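Local coordinates for mannitol dehydrogenase (Pseudomonas fluorescens, PDB 1LJ8), which binds NAD and probably uses it to interconvert mannitol and fructose, as a long-chain mannitol 2-dehydrogenase, at residues A[408-413]-A[426-431]; A[171-176]-A[216-221]. All blocks are in the same frame, centred on the assembly; numbering follows the deposited sequence.

How the contacts relate
Both contacts are buried, but they belong to different parts of the chain: contact 2 to the NAD-binding Rossmann part, contact 1 to the C-terminal part. The centre of contact 1 is 18 Å from that of the chain and the centre of contact 2 is 26 Å from it, so contact 2 sits farther out. They share no helix or strand, and their nearest atoms are about 24 Å apart. Contact 2 pairs two helices, and between 171-176 and 216-221 only apolar side chains meet. Contact 1 sets the end of helix 401-413 against an irregular loop, where a water links polar groups beside the apolar touches; it is also the nearer to the bound NAD.

Contact 1 of 2, residues A[408-413]-A[426-431]; sequences AAWALY and IPDPRA
A single water joins the indole of Trp410 to the carboxylate of Asp428, and no direct hydrogen bond links 408-413 with 426-431. The water oxygen lies in the indole plane, at the ring edge, where it accepts from Trp410 NE1 at 2.9 Å; it then donates to Asp428 OD1 at 2.8 Å. Asp428 OD1 also lies near the plane of the indole, 4.2 Å from Trp410 CZ2, so the carboxylate meets the rim of the ring and not its face. Arg430 N donates to Asp428 OD2 over 2.7 Å, with an N-H...O angle of 160°; OD2 accepts through its anti lone pair, the one away from OD1. With OD2 held by Arg430 N and Ser379 OG and OD1 by the water, the rotation of the carboxylate should be largely fixed.

The apolar part lies around Tyr413. Its CG is anti to the backbone N (chi1 154°), and the ring reaches over to the loop, where CE2 meets both branches of Ile426, CD1 and CG2, each at 4.1 Å. The two side chains run past one another in opposite directions. Apart from this, the hydroxyl oxygen Tyr413 OH makes a van der Waals contact with the proline ring at Pro427 CD, 3.4 Å away. Tyr308, on helix 289-313, meets the rings of both Trp410 and Tyr413.

Pro427 centres an inverse gamma turn, its side chain about 10 Å from the bound NAD, and Asp428 to Ala431 form a type I beta turn. In this C-terminal domain loop between helices 401-413 and 431-437, the bond from Arg430 N to Asp428 OD2 makes an Asx turn, with Arg430 at the N-cap position of helix 431-437.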
# COMPACT_ATOMS: atom_id res chain seq x y z
N ALA A 408 17.53 -11.01 -7.35
CA ALA A 408 17.99 -12.38 -7.28
C ALA A 408 17.28 -13.09 -6.08
O ALA A 408 16.88 -14.28 -6.16
CB ALA A 408 19.54 -12.40 -7.08
N ALA A 409 17.16 -12.36 -4.97
CA ALA A 409 16.53 -12.93 -3.75
C ALA A 409 15.08 -13.28 -4.09
O ALA A 409 14.57 -14.34 -3.70
CB ALA A 409 16.57 -11.91 -2.58
N TRP A 410 14.39 -12.37 -4.77
CA TRP A 410 12.99 -12.64 -5.16
C TRP A 410 12.94 -13.89 -6.06
O TRP A 410 12.05 -14.75 -5.89
CB TRP A 410 12.39 -11.45 -5.94
CG TRP A 410 10.94 -11.61 -6.27
CD1 TRP A 410 9.92 -11.85 -5.37
CD2 TRP A 410 10.30 -11.49 -7.56
NE1 TRP A 410 8.70 -11.86 -6.03
CE2 TRP A 410 8.90 -11.65 -7.36
CE3 TRP A 410 10.77 -11.26 -8.85
CZ2 TRP A 410 7.97 -11.58 -8.42
CZ3 TRP A 410 9.85 -11.19 -9.92
CH2 TRP A 410 8.45 -11.36 -9.68
N ALA A 411 13.88 -13.99 -7.01
CA ALA A 411 13.89 -15.12 -7.93
C ALA A 411 14.01 -16.44 -7.18
O ALA A 411 13.26 -17.41 -7.47
CB ALA A 411 15.05 -14.99 -8.99
N LEU A 412 14.92 -16.49 -6.23
CA LEU A 412 15.13 -17.74 -5.48
C LEU A 412 13.94 -17.98 -4.55
O LEU A 412 13.47 -19.10 -4.42
CB LEU A 412 16.43 -17.68 -4.67
CG LEU A 412 16.81 -19.01 -3.95
CD1 LEU A 412 16.91 -20.17 -4.94
CD2 LEU A 412 18.12 -18.86 -3.24
N TYR A 413 13.44 -16.91 -3.96
CA TYR A 413 12.28 -16.97 -3.06
C TYR A 413 11.06 -17.57 -3.78
O TYR A 413 10.27 -18.31 -3.17
CB TYR A 413 11.99 -15.55 -2.58
CG TYR A 413 10.56 -15.32 -2.18
CD1 TYR A 413 10.15 -15.49 -0.85
CD2 TYR A 413 9.61 -14.87 -3.12
CE1 TYR A 413 8.85 -15.22 -0.47
CE2 TYR A 413 8.27 -14.59 -2.73
CZ TYR A 413 7.91 -14.77 -1.42
OH TYR A 413 6.61 -14.50 -1.00
N ILE A 426 3.19 -18.62 -2.55
CA ILE A 426 3.61 -17.25 -2.93
C ILE A 426 2.40 -16.31 -2.94
O ILE A 426 1.52 -16.44 -3.78
CB ILE A 426 4.19 -17.20 -4.35
CG1 ILE A 426 5.27 -18.29 -4.55
CG2 ILE A 426 4.78 -15.79 -4.62
CD1 ILE A 426 6.44 -18.16 -3.64
N PRO A 427 2.38 -15.32 -2.05
CA PRO A 427 1.22 -14.42 -2.05
C PRO A 427 1.37 -13.31 -3.11
O PRO A 427 1.73 -12.19 -2.80
CB PRO A 427 1.20 -13.91 -0.61
CG PRO A 427 2.65 -13.85 -0.25
CD PRO A 427 3.25 -15.10 -0.89
N ASP A 428 1.08 -13.63 -4.36
CA ASP A 428 1.23 -12.69 -5.46
C ASP A 428 0.09 -12.95 -6.41
O ASP A 428 -0.23 -14.11 -6.68
CB ASP A 428 2.57 -12.97 -6.15
CG ASP A 428 2.97 -11.89 -7.16
OD1 ASP A 428 4.06 -11.29 -6.91
OD2 ASP A 428 2.24 -11.65 -8.18
N PRO A 429 -0.54 -11.89 -6.93
CA PRO A 429 -1.66 -12.10 -7.86
C PRO A 429 -1.21 -12.81 -9.13
O PRO A 429 -2.02 -13.39 -9.84
CB PRO A 429 -2.18 -10.68 -8.09
CG PRO A 429 -0.95 -9.80 -7.88
CD PRO A 429 -0.30 -10.46 -6.67
N ARG A 430 0.09 -12.82 -9.41
CA ARG A 430 0.58 -13.50 -10.60
C ARG A 430 1.52 -14.62 -10.16
O ARG A 430 2.52 -14.89 -10.82
CB ARG A 430 1.36 -12.53 -11.49
CG ARG A 430 0.56 -11.28 -11.84
CD ARG A 430 1.25 -10.50 -12.96
NE ARG A 430 1.28 -11.27 -14.21
CZ ARG A 430 1.96 -10.90 -15.30
NH1 ARG A 430 2.67 -9.77 -15.31
NH2 ARG A 430 1.95 -11.68 -16.39
N ALA A 431 1.20 -15.26 -9.04
CA ALA A 431 2.08 -16.29 -8.50
C ALA A 431 2.44 -17.39 -9.50
O ALA A 431 3.63 -17.71 -9.71
CB ALA A 431 1.46 -16.91 -7.21
O HOH W 1 6.02 -11.85 -5.06

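Contact 2 of 2, residues A[171-176]-A[216-221]; sequences AALTQR and DWIKAH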
# COMPACT_ATOMS: atom_id res chain seq x y z
N ALA A 171 -18.80 5.14 -14.13
CA ALA A 171 -20.26 5.07 -14.12
C ALA A 171 -20.85 6.05 -13.09
O ALA A 171 -21.91 6.64 -13.31
CB ALA A 171 -20.74 3.61 -13.82
N ALA A 172 -20.18 6.23 -11.94
CA ALA A 172 -20.68 7.15 -10.94
C ALA A 172 -20.61 8.60 -11.44
O ALA A 172 -21.54 9.38 -11.20
CB ALA A 172 -19.87 7.05 -9.61
N LEU A 173 -19.51 8.94 -12.11
CA LEU A 173 -19.37 10.33 -12.57
C LEU A 173 -20.41 10.64 -13.64
O LEU A 173 -20.97 11.72 -13.65
CB LEU A 173 -17.95 10.58 -13.08
CG LEU A 173 -16.90 10.61 -11.93
CD1 LEU A 173 -15.50 10.62 -12.52
CD2 LEU A 173 -17.07 11.87 -11.06
N THR A 174 -20.67 9.68 -14.51
CA THR A 174 -21.68 9.87 -15.55
C THR A 174 -23.06 10.14 -14.92
O THR A 174 -23.78 11.08 -15.31
CB THR A 174 -21.74 8.65 -16.46
OG1 THR A 174 -20.48 8.53 -17.14
CG2 THR A 174 -22.88 8.77 -17.48
N GLN A 175 -23.41 9.33 -13.92
CA GLN A 175 -24.68 9.48 -13.20
C GLN A 175 -24.75 10.83 -12.47
O GLN A 175 -25.80 11.51 -12.50
CB GLN A 175 -24.86 8.32 -12.21
CG GLN A 175 -26.24 8.25 -11.53
CD GLN A 175 -26.48 6.91 -10.86
OE1 GLN A 175 -26.41 5.87 -11.51
NE2 GLN A 175 -26.77 6.93 -9.55
N ARG A 176 -23.66 11.24 -11.81
CA ARG A 176 -23.65 12.54 -11.14
C ARG A 176 -23.90 13.66 -12.15
O ARG A 176 -24.73 14.56 -11.90
CB ARG A 176 -22.31 12.82 -10.39
CG ARG A 176 -22.09 11.88 -9.19
CD ARG A 176 -20.67 12.02 -8.62
NE ARG A 176 -20.53 13.15 -7.69
CZ ARG A 176 -20.63 13.06 -6.36
NH1 ARG A 176 -20.86 11.90 -5.77
NH2 ARG A 176 -20.57 14.16 -5.63
N ASP A 216 -12.82 14.39 -21.43
CA ASP A 216 -12.61 15.83 -21.29
C ASP A 216 -13.28 16.41 -20.06
O ASP A 216 -12.71 17.29 -19.38
CB ASP A 216 -13.12 16.55 -22.55
CG ASP A 216 -12.26 16.29 -23.78
OD1 ASP A 216 -11.29 15.50 -23.73
OD2 ASP A 216 -12.55 16.90 -24.83
N TRP A 217 -14.47 15.91 -19.76
CA TRP A 217 -15.18 16.42 -18.61
C TRP A 217 -14.42 16.03 -17.33
O TRP A 217 -14.33 16.83 -16.39
CB TRP A 217 -16.59 15.84 -18.54
CG TRP A 217 -17.39 16.44 -17.41
CD1 TRP A 217 -18.16 17.57 -17.44
CD2 TRP A 217 -17.52 15.90 -16.10
NE1 TRP A 217 -18.77 17.76 -16.23
CE2 TRP A 217 -18.40 16.74 -15.39
CE3 TRP A 217 -16.99 14.76 -15.46
CZ2 TRP A 217 -18.76 16.49 -14.05
CZ3 TRP A 217 -17.36 14.52 -14.13
CH2 TRP A 217 -18.23 15.37 -13.45
N ILE A 218 -13.90 14.81 -17.29
CA ILE A 218 -13.19 14.36 -16.09
C ILE A 218 -11.91 15.19 -15.90
O ILE A 218 -11.59 15.64 -14.79
CB ILE A 218 -12.86 12.85 -16.18
CG1 ILE A 218 -14.17 12.06 -16.02
CG2 ILE A 218 -11.80 12.42 -15.06
CD1 ILE A 218 -13.99 10.56 -16.19
N LYS A 219 -11.19 15.38 -17.00
CA LYS A 219 -9.95 16.15 -16.96
C LYS A 219 -10.21 17.54 -16.39
O LYS A 219 -9.40 18.07 -15.60
CB LYS A 219 -9.35 16.21 -18.37
CG LYS A 219 -7.97 16.79 -18.43
CD LYS A 219 -7.45 16.73 -19.87
CE LYS A 219 -6.04 17.30 -19.96
NZ LYS A 219 -5.38 16.81 -21.21
N ALA A 220 -11.35 18.12 -16.72
CA ALA A 220 -11.68 19.45 -16.24
C ALA A 220 -12.41 19.56 -14.89
O ALA A 220 -12.41 20.62 -14.28
CB ALA A 220 -12.51 20.20 -17.32
N HIS A 221 -13.01 18.47 -14.40
CA HIS A 221 -13.80 18.58 -13.17
C HIS A 221 -13.34 17.76 -11.96
O HIS A 221 -13.77 18.01 -10.83
CB HIS A 221 -15.28 18.22 -13.46
CG HIS A 221 -15.92 19.14 -14.46
ND1 HIS A 221 -16.68 20.24 -14.10
CD2 HIS A 221 -15.89 19.14 -15.82
CE1 HIS A 221 -17.08 20.88 -15.19
NE2 HIS A 221 -16.62 20.23 -16.24
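Every contact between 171-176 and 216-221 is apolar: Leu173 of helix 165-178 sends its two methyls to different residues of helix 212-221. Both helices lie in the Rossmann domain, away from the annotated sites, and 165-178 leads into strand 185-188, an outermost strand of the main sheet. The CA atoms of Leu173 and Ile218, 8.2 Å apart, are the nearest pair between the segments.

The aliphatic contact is between branched side chains. Leu173 CD1 meets the outer arm of Ile218, with CD1 and CG1 of the isoleucine both at 4.0 Å, and the two side chains cross at about a right angle. Ile218 does not leave its backbone straight toward the other helix; with CG1 anti to the carbonyl carbon (chi1 -71°), the extended arm nevertheless ends against the leucine. Ile218 also packs on Leu204 and Ala207 of helix 195-210, while Leu173 touches Phe184.

The aromatic contact uses the edge of an indole. Leu173 CD2 lies near the plane of Trp217, at its rim, 4.1 Å from CZ3, and Leu173 CB is at the same distance from that carbon. Trp217 has CG anti to its backbone N (chi1 -175°), which carries the six-membered ring across to helix 165-178.

With 149 Å² buried, both sides summed, the pairing of the segments rests on dispersion and the exclusion of water from apolar surface. No polar bond between them sets their geometry; a charged contribution between the helices comes from Arg177, in cation-pi contact with the Trp217 indole.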